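Local coordinates for protein tumour necrosis factor receptor (Ectromelia virus, PDB 3ON9) that probably binds host tumour necrosis factor and chemokines outside the cell to blunt immune defence, the chain being its C-terminal chemokine-binding SECRET domain, at residues I40-D54 with T64-D76. Sequence-based numbering, arbitrary orientation. Where two conformers were deposited one is given.
Sequences ITLTHEDCTPVFIGD and TSGFFTNDKVHQD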
ATOM      1  N   ILE A  40      -3.167  -4.601  -7.683  1.00 15.40           N
ATOM      2  CA  ILE A  40      -2.861  -4.454  -6.264  1.00 15.23           C
ATOM      3  C   ILE A  40      -4.182  -4.497  -5.504  1.00 15.65           C
ATOM      4  O   ILE A  40      -5.074  -3.683  -5.756  1.00 16.27           O
ATOM      5  CB  ILE A  40      -2.146  -3.135  -5.966  1.00 15.48           C
ATOM      6  CG1 ILE A  40      -0.895  -2.991  -6.842  1.00 17.53           C
ATOM      7  CG2 ILE A  40      -1.794  -3.057  -4.473  1.00 15.00           C
ATOM      8  CD1 ILE A  40      -0.290  -1.594  -6.819  1.00 18.99           C
ATOM      9  N   THR A  41      -4.292  -5.450  -4.580  1.00 14.58           N
ATOM     10  CA  THR A  41      -5.519  -5.676  -3.810  1.00 16.68           C
ATOM     11  C   THR A  41      -5.259  -5.470  -2.321  1.00 17.82           C
ATOM     12  O   THR A  41      -4.382  -6.106  -1.723  1.00 17.15           O
ATOM     13  CB  THR A  41      -6.077  -7.099  -4.045  1.00 16.79           C
ATOM     14  OG1 THR A  41      -6.315  -7.291  -5.444  1.00 15.44           O
ATOM     15  CG2 THR A  41      -7.380  -7.323  -3.265  1.00 17.96           C
ATOM     16  N   LEU A  42      -6.025  -4.554  -1.737  1.00 14.17           N
ATOM     17  CA  LEU A  42      -5.906  -4.194  -0.337  1.00 16.57           C
ATOM     18  C   LEU A  42      -7.166  -4.529   0.463  1.00 14.58           C
ATOM     19  O   LEU A  42      -8.262  -4.099   0.113  1.00 17.35           O
ATOM     20  CB  LEU A  42      -5.658  -2.688  -0.224  1.00 17.57           C
ATOM     21  CG  LEU A  42      -5.846  -2.072   1.164  1.00 17.41           C
ATOM     22  CD1 LEU A  42      -4.740  -2.482   2.131  1.00 17.76           C
ATOM     23  CD2 LEU A  42      -5.919  -0.564   1.026  1.00 20.79           C
ATOM     24  N   THR A  43      -7.007  -5.270   1.549  1.00 15.47           N
ATOM     25  CA  THR A  43      -8.090  -5.383   2.534  1.00 15.37           C
ATOM     26  C   THR A  43      -7.682  -4.753   3.869  1.00 16.93           C
ATOM     27  O   THR A  43      -6.506  -4.497   4.133  1.00 15.53           O
ATOM     28  CB  THR A  43      -8.592  -6.827   2.738  1.00 17.05           C
ATOM     29  OG1 THR A  43      -7.558  -7.629   3.310  1.00 16.70           O
ATOM     30  CG2 THR A  43      -9.041  -7.445   1.412  1.00 16.05           C
ATOM     31  N   HIS A  44      -8.673  -4.498   4.708  1.00 16.36           N
ATOM     32  CA  HIS A  44      -8.468  -3.674   5.888  1.00 15.93           C
ATOM     33  C   HIS A  44      -9.494  -4.015   6.951  1.00 18.79           C
ATOM     34  O   HIS A  44     -10.072  -3.123   7.578  1.00 17.62           O
ATOM     35  CB  HIS A  44      -8.588  -2.209   5.489  1.00 17.19           C
ATOM     36  CG  HIS A  44      -9.823  -1.914   4.699  1.00 16.93           C
ATOM     37  ND1 HIS A  44      -9.851  -1.897   3.319  1.00 23.04           N
ATOM     38  CD2 HIS A  44     -11.091  -1.672   5.107  1.00 14.20           C
ATOM     39  CE1 HIS A  44     -11.083  -1.638   2.912  1.00 17.07           C
ATOM     40  NE2 HIS A  44     -11.854  -1.493   3.976  1.00 24.53           N
ATOM     41  N   GLU A  45      -9.716  -5.311   7.160  1.00 17.94           N
ATOM     42  CA  GLU A  45     -10.725  -5.766   8.116  0.52 20.41           C
ATOM     43  C   GLU A  45     -10.423  -5.288   9.533  1.00 18.60           C
ATOM     44  O   GLU A  45      -9.296  -5.409  10.010  1.00 19.28           O
ATOM     45  CB  GLU A  45     -10.868  -7.292   8.093  0.52 22.74           C
ATOM     46  CG  GLU A  45     -11.933  -7.809   9.066  0.52 22.82           C
ATOM     47  CD  GLU A  45     -12.239  -9.285   8.896  0.52 29.42           C
ATOM     48  OE1 GLU A  45     -11.588  -9.934   8.060  0.52 32.51           O
ATOM     49  OE2 GLU A  45     -13.135  -9.800   9.598  0.52 30.09           O
ATOM     50  N   ASP A  46     -11.448  -4.746  10.195  1.00 19.51           N
ATOM     51  CA  ASP A  46     -11.365  -4.270  11.578  1.00 18.79           C
ATOM     52  C   ASP A  46     -10.497  -3.018  11.748  1.00 18.72           C
ATOM     53  O   ASP A  46     -10.168  -2.630  12.877  1.00 18.24           O
ATOM     54  CB  ASP A  46     -10.920  -5.389  12.532  1.00 20.76           C
ATOM     55  CG  ASP A  46     -11.962  -6.480  12.671  1.00 26.45           C
ATOM     56  OD1 ASP A  46     -13.163  -6.156  12.645  1.00 27.45           O
ATOM     57  OD2 ASP A  46     -11.591  -7.662  12.800  1.00 26.30           O
ATOM     58  N   CYS A  47     -10.140  -2.382  10.632  1.00 17.91           N
ATOM     59  CA  CYS A  47      -9.452  -1.090  10.670  1.00 18.81           C
ATOM     60  C   CYS A  47     -10.523  -0.012  10.603  1.00 16.54           C
ATOM     61  O   CYS A  47     -11.335  -0.011   9.693  1.00 21.43           O
ATOM     62  CB  CYS A  47      -8.519  -0.928   9.467  1.00 16.01           C
ATOM     63  SG  CYS A  47      -7.332  -2.264   9.287  1.00 18.13           S
ATOM     64  N   THR A  48     -10.522   0.904  11.566  1.00 17.76           N
ATOM     65  CA  THR A  48     -11.592   1.896  11.640  1.00 17.38           C
ATOM     66  C   THR A  48     -11.446   2.995  10.574  1.00 17.02           C
ATOM     67  O   THR A  48     -12.408   3.326   9.896  1.00 18.25           O
ATOM     68  CB  THR A  48     -11.708   2.532  13.050  1.00 16.43           C
ATOM     69  OG1 THR A  48     -11.520   1.529  14.057  1.00 17.71           O
ATOM     70  CG2 THR A  48     -13.095   3.162  13.230  1.00 17.95           C
ATOM     71  N   PRO A  49     -10.236   3.559  10.406  1.00 15.97           N
ATOM     72  CA  PRO A  49     -10.106   4.630   9.405  1.00 15.85           C
ATOM     73  C   PRO A  49     -10.463   4.116   8.020  1.00 16.65           C
ATOM     74  O   PRO A  49      -9.966   3.054   7.630  1.00 17.38           O
ATOM     75  CB  PRO A  49      -8.615   4.973   9.460  1.00 16.30           C
ATOM     76  CG  PRO A  49      -8.218   4.597  10.889  1.00 16.28           C
ATOM     77  CD  PRO A  49      -8.981   3.337  11.151  1.00 18.10           C
ATOM     78  N   VAL A  50     -11.309   4.845   7.297  1.00 17.30           N
ATOM     79  CA  VAL A  50     -11.815   4.363   6.002  1.00 16.44           C
ATOM     80  C   VAL A  50     -10.929   4.807   4.837  1.00 17.59           C
ATOM     81  O   VAL A  50     -10.480   5.954   4.762  1.00 16.06           O
ATOM     82  CB  VAL A  50     -13.308   4.722   5.770  1.00 21.81           C
ATOM     83  CG1 VAL A  50     -14.166   4.150   6.897  1.00 18.88           C
ATOM     84  CG2 VAL A  50     -13.502   6.210   5.665  1.00 23.50           C
ATOM     85  N   PHE A  51     -10.656   3.873   3.936  1.00 17.09           N
ATOM     86  CA  PHE A  51      -9.855   4.210   2.772  1.00 17.70           C
ATOM     87  C   PHE A  51     -10.692   5.008   1.782  1.00 16.32           C
ATOM     88  O   PHE A  51     -11.797   4.592   1.418  1.00 20.00           O
ATOM     89  CB  PHE A  51      -9.268   2.952   2.143  1.00 17.28           C
ATOM     90  CG  PHE A  51      -8.082   2.421   2.893  1.00 16.59           C
ATOM     91  CD1 PHE A  51      -6.802   2.867   2.588  1.00 17.28           C
ATOM     92  CD2 PHE A  51      -8.247   1.525   3.935  1.00 19.44           C
ATOM     93  CE1 PHE A  51      -5.698   2.397   3.294  1.00 16.44           C
ATOM     94  CE2 PHE A  51      -7.154   1.048   4.649  1.00 17.68           C
ATOM     95  CZ  PHE A  51      -5.874   1.493   4.335  1.00 17.33           C
ATOM     96  N   ILE A  52     -10.169   6.160   1.363  1.00 16.91           N
ATOM     97  CA  ILE A  52     -10.927   7.108   0.551  1.00 16.82           C
ATOM     98  C   ILE A  52     -10.292   7.456  -0.779  1.00 17.11           C
ATOM     99  O   ILE A  52     -10.958   8.014  -1.653  1.00 20.54           O
ATOM    100  CB  ILE A  52     -11.162   8.446   1.292  1.00 18.52           C
ATOM    101  CG1 ILE A  52      -9.830   9.103   1.668  1.00 20.75           C
ATOM    102  CG2 ILE A  52     -12.066   8.245   2.520  1.00 23.05           C
ATOM    103  CD1 ILE A  52      -9.998  10.451   2.326  1.00 28.05           C
ATOM    104  N   GLY A  53      -9.010   7.157  -0.938  1.00 17.73           N
ATOM    105  CA  GLY A  53      -8.335   7.576  -2.150  1.00 18.14           C
ATOM    106  C   GLY A  53      -7.212   6.649  -2.529  1.00 16.17           C
ATOM    107  O   GLY A  53      -6.700   5.899  -1.694  1.00 16.97           O
ATOM    108  N   ASP A  54      -6.835   6.702  -3.799  1.00 15.26           N
ATOM    109  CA  ASP A  54      -5.681   5.953  -4.266  1.00 17.82           C
ATOM    110  C   ASP A  54      -5.025   6.640  -5.442  1.00 17.57           C
ATOM    111  O   ASP A  54      -5.521   7.647  -5.935  1.00 18.86           O
ATOM    112  CB  ASP A  54      -6.030   4.499  -4.591  1.00 16.65           C
ATOM    113  CG  ASP A  54      -7.143   4.357  -5.601  1.00 20.76           C
ATOM    114  OD1 ASP A  54      -7.394   5.293  -6.398  1.00 21.59           O
ATOM    115  OD2 ASP A  54      -7.766   3.279  -5.585  1.00 22.21           O
ATOM    116  N   THR A  64       4.813   4.810  -8.817  1.00 15.45           N
ATOM    117  CA  THR A  64       4.444   4.924  -7.415  1.00 16.56           C
ATOM    118  C   THR A  64       2.928   4.806  -7.341  1.00 15.71           C
ATOM    119  O   THR A  64       2.228   5.297  -8.211  1.00 15.95           O
ATOM    120  CB  THR A  64       4.935   6.242  -6.761  1.00 15.19           C
ATOM    121  OG1 THR A  64       4.643   6.221  -5.354  1.00 17.01           O
ATOM    122  CG2 THR A  64       4.274   7.458  -7.393  1.00 18.58           C
ATOM    123  N   SER A  65       2.431   4.137  -6.313  1.00 14.28           N
ATOM    124  CA  SER A  65       1.001   3.901  -6.185  1.00 15.58           C
ATOM    125  C   SER A  65       0.654   3.795  -4.712  1.00 16.08           C
ATOM    126  O   SER A  65       1.535   3.663  -3.875  1.00 15.53           O
ATOM    127  CB  SER A  65       0.595   2.624  -6.939  1.00 16.94           C
ATOM    128  OG  SER A  65       1.088   1.450  -6.307  1.00 16.07           O
ATOM    129  N   GLY A  66      -0.631   3.873  -4.375  1.00 15.64           N
ATOM    130  CA  GLY A  66      -0.977   3.721  -2.976  1.00 14.84           C
ATOM    131  C   GLY A  66      -2.444   3.916  -2.692  1.00 13.96           C
ATOM    132  O   GLY A  66      -3.217   4.264  -3.589  1.00 15.79           O
ATOM    133  N   PHE A  67      -2.814   3.659  -1.438  1.00 16.59           N
ATOM    134  CA  PHE A  67      -4.164   3.903  -0.928  1.00 15.59           C
ATOM    135  C   PHE A  67      -4.014   4.656   0.392  1.00 18.53           C
ATOM    136  O   PHE A  67      -3.050   4.438   1.117  1.00 16.42           O
ATOM    137  CB  PHE A  67      -4.895   2.596  -0.617  1.00 17.10           C
ATOM    138  CG  PHE A  67      -4.883   1.573  -1.724  1.00 16.17           C
ATOM    139  CD1 PHE A  67      -6.024   1.363  -2.494  1.00 17.07           C
ATOM    140  CD2 PHE A  67      -3.764   0.779  -1.949  1.00 16.64           C
ATOM    141  CE1 PHE A  67      -6.041   0.409  -3.494  1.00 19.48           C
ATOM    142  CE2 PHE A  67      -3.763  -0.182  -2.940  1.00 15.70           C
ATOM    143  CZ  PHE A  67      -4.908  -0.366  -3.723  1.00 17.47           C
ATOM    144  N   PHE A  68      -4.966   5.521   0.732  1.00 15.01           N
ATOM    145  CA  PHE A  68      -4.896   6.189   2.024  1.00 14.82           C
ATOM    146  C   PHE A  68      -6.274   6.475   2.588  1.00 16.96           C
ATOM    147  O   PHE A  68      -7.267   6.496   1.860  1.00 15.49           O
ATOM    148  CB  PHE A  68      -4.084   7.486   1.928  1.00 15.55           C
ATOM    149  CG  PHE A  68      -4.661   8.479   0.967  1.00 18.64           C
ATOM    150  CD1 PHE A  68      -5.532   9.467   1.407  1.00 20.75           C
ATOM    151  CD2 PHE A  68      -4.346   8.415  -0.375  1.00 20.16           C
ATOM    152  CE1 PHE A  68      -6.072  10.387   0.511  1.00 21.53           C
ATOM    153  CE2 PHE A  68      -4.874   9.327  -1.275  1.00 23.24           C
ATOM    154  CZ  PHE A  68      -5.747  10.314  -0.829  1.00 19.64           C
ATOM    155  N   THR A  69      -6.322   6.688   3.895  1.00 17.11           N
ATOM    156  CA  THR A  69      -7.582   6.870   4.590  1.00 16.48           C
ATOM    157  C   THR A  69      -7.875   8.317   4.901  1.00 20.41           C
ATOM    158  O   THR A  69      -7.004   9.179   4.877  1.00 21.62           O
ATOM    159  CB  THR A  69      -7.571   6.154   5.960  1.00 16.55           C
ATOM    160  OG1 THR A  69      -6.634   6.812   6.834  1.00 17.57           O
ATOM    161  CG2 THR A  69      -7.183   4.711   5.809  1.00 16.75           C
ATOM    162  N   ASN A  70      -9.133   8.558   5.221  1.00 20.65           N
ATOM    163  CA  ASN A  70      -9.524   9.729   5.970  1.00 25.15           C
ATOM    164  C   ASN A  70      -8.728   9.738   7.273  1.00 22.82           C
ATOM    165  O   ASN A  70      -8.431   8.680   7.821  1.00 21.67           O
ATOM    166  CB  ASN A  70     -11.018   9.628   6.262  1.00 24.87           C
ATOM    167  CG  ASN A  70     -11.500  10.696   7.222  1.00 30.67           C
ATOM    168  OD1 ASN A  70     -11.178  11.874   7.068  1.00 32.51           O
ATOM    169  ND2 ASN A  70     -12.283  10.291   8.214  1.00 34.36           N
ATOM    170  N   ASP A  71      -8.366  10.915   7.766  1.00 23.13           N
ATOM    171  CA  ASP A  71      -7.581  10.970   8.990  1.00 23.29           C
ATOM    172  C   ASP A  71      -8.307  11.574  10.191  1.00 28.27           C
ATOM    173  O   ASP A  71      -7.664  12.049  11.122  1.00 28.90           O
ATOM    174  CB  ASP A  71      -6.238  11.674   8.739  1.00 25.29           C
ATOM    175  CG  ASP A  71      -6.402  13.076   8.177  1.00 26.29           C
ATOM    176  OD1 ASP A  71      -5.373  13.698   7.838  1.00 27.43           O
ATOM    177  OD2 ASP A  71      -7.556  13.554   8.067  1.00 26.43           O
ATOM    178  N   LYS A  72      -9.638  11.523  10.189  1.00 23.69           N
ATOM    179  CA  LYS A  72     -10.427  12.144  11.259  1.00 24.73           C
ATOM    180  C   LYS A  72     -10.954  11.187  12.334  1.00 27.30           C
ATOM    181  O   LYS A  72     -11.403  11.632  13.392  1.00 31.78           O
ATOM    182  CB  LYS A  72     -11.585  12.963  10.672  1.00 24.92           C
ATOM    183  CG  LYS A  72     -11.146  14.031   9.677  1.00 32.85           C
ATOM    184  CD  LYS A  72     -10.077  14.943  10.264  1.00 36.01           C
ATOM    185  CE  LYS A  72      -9.353  15.735   9.175  1.00 40.63           C
ATOM    186  NZ  LYS A  72      -8.036  16.272   9.638  1.00 43.62           N
ATOM    187  N   VAL A  73     -10.901   9.884  12.079  1.00 22.66           N
ATOM    188  CA  VAL A  73     -11.425   8.912  13.039  1.00 19.14           C
ATOM    189  C   VAL A  73     -10.317   8.007  13.557  1.00 19.82           C
ATOM    190  O   VAL A  73      -9.567   7.436  12.771  1.00 18.30           O
ATOM    191  CB  VAL A  73     -12.511   8.016  12.403  1.00 19.30           C
ATOM    192  CG1 VAL A  73     -13.120   7.099  13.461  1.00 19.48           C
ATOM    193  CG2 VAL A  73     -13.586   8.876  11.716  1.00 19.94           C
ATOM    194  N   HIS A  74     -10.204   7.885  14.881  1.00 20.77           N
ATOM    195  CA  HIS A  74      -9.177   7.039  15.478  1.00 17.57           C
ATOM    196  C   HIS A  74      -9.576   5.571  15.502  1.00 18.01           C
ATOM    197  O   HIS A  74     -10.764   5.236  15.659  1.00 21.31           O
ATOM    198  CB  HIS A  74      -8.837   7.497  16.903  1.00 18.63           C
ATOM    199  CG  HIS A  74      -8.133   8.816  16.965  1.00 22.68           C
ATOM    200  ND1 HIS A  74      -6.762   8.924  17.043  1.00 20.97           N
ATOM    201  CD2 HIS A  74      -8.615  10.081  16.956  1.00 23.28           C
ATOM    202  CE1 HIS A  74      -6.426  10.203  17.070  1.00 22.98           C
ATOM    203  NE2 HIS A  74      -7.533  10.924  17.023  1.00 25.63           N
ATOM    204  N   GLN A  75      -8.578   4.700  15.367  1.00 18.32           N
ATOM    205  CA  GLN A  75      -8.779   3.260  15.468  1.00 17.23           C
ATOM    206  C   GLN A  75      -9.437   2.867  16.799  1.00 18.63           C
ATOM    207  O   GLN A  75      -9.022   3.313  17.881  1.00 20.64           O
ATOM    208  CB  GLN A  75      -7.432   2.535  15.316  1.00 17.73           C
ATOM    209  CG  GLN A  75      -7.497   1.019  15.515  1.00 18.54           C
ATOM    210  CD  GLN A  75      -8.288   0.299  14.427  1.00 17.74           C
ATOM    211  OE1 GLN A  75      -8.290   0.705  13.260  1.00 16.68           O
ATOM    212  NE2 GLN A  75      -8.951  -0.786  14.807  1.00 18.25           N
ATOM    213  N   ASP A  76     -10.455   2.022  16.701  1.00 17.87           N
ATOM    214  CA  ASP A  76     -11.122   1.419  17.855  1.00 19.85           C
ATOM    215  C   ASP A  76     -10.133   0.490  18.548  1.00 20.83           C
ATOM    216  O   ASP A  76      -9.682  -0.476  17.955  1.00 20.93           O
ATOM    217  CB  ASP A  76     -12.330   0.623  17.336  1.00 20.96           C
ATOM    218  CG  ASP A  76     -13.232   0.120  18.441  1.00 21.41           C
ATOM    219  OD1 ASP A  76     -12.779   0.072  19.601  1.00 21.70           O
ATOM    220  OD2 ASP A  76     -14.394  -0.236  18.132  1.00 24.26           O
TER
HETATM  221  O   HOH W   1     -12.141   7.391   8.720  1.00 17.94           O
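Q75 turns its amide against the D46-T48 loop and uses both ends of it. Q75 NE2 donates to D46 O at 2.9 Å, in the plane of both groups, while Q75 OE1 takes the N-H of T48 at 2.8 Å, tilted from the carbonyl plane. Q75 CG stands anti to its own N and the chain bends at chi2 (67°), carrying the amide to D46 and T48; NE2 also has D76 O and T79 O as acceptors, and D46 O has T79 OG1 as a second partner. T48 OG1 in turn receives D76 N at 2.9 Å, nearly straight. Farther on, V50 O accepts N70 N, and one water bridges V50 N to N70 ND2. T69 OG1 donates to N70 O and receives the N-H of I9, so the hydroxyl is used twice. F68 O accepts I52 N at 3.0 Å and, weakly, G53 N, while F68 N returns a bond to G53 O. D54 OD2 is hydrogen-bonded to S25 OG, and S65 OG to I13 O. Between the sheets, the F51 ring lies between T69 CG2, 3.5 Å from the centroid of the F51 ring, and L42 CD2 over the opposite face. That L42 methyl also covers a face of F67; I40 CG2 meets the edge of the F67 ring, 3.8 Å from F67 CE2. I52 and G53 together opposite F68 form a classic beta bulge in the hairpin of strands 51-59 and 62-69, packed against strand 38-45 of the other sheet in the SECRET-domain beta-sandwich.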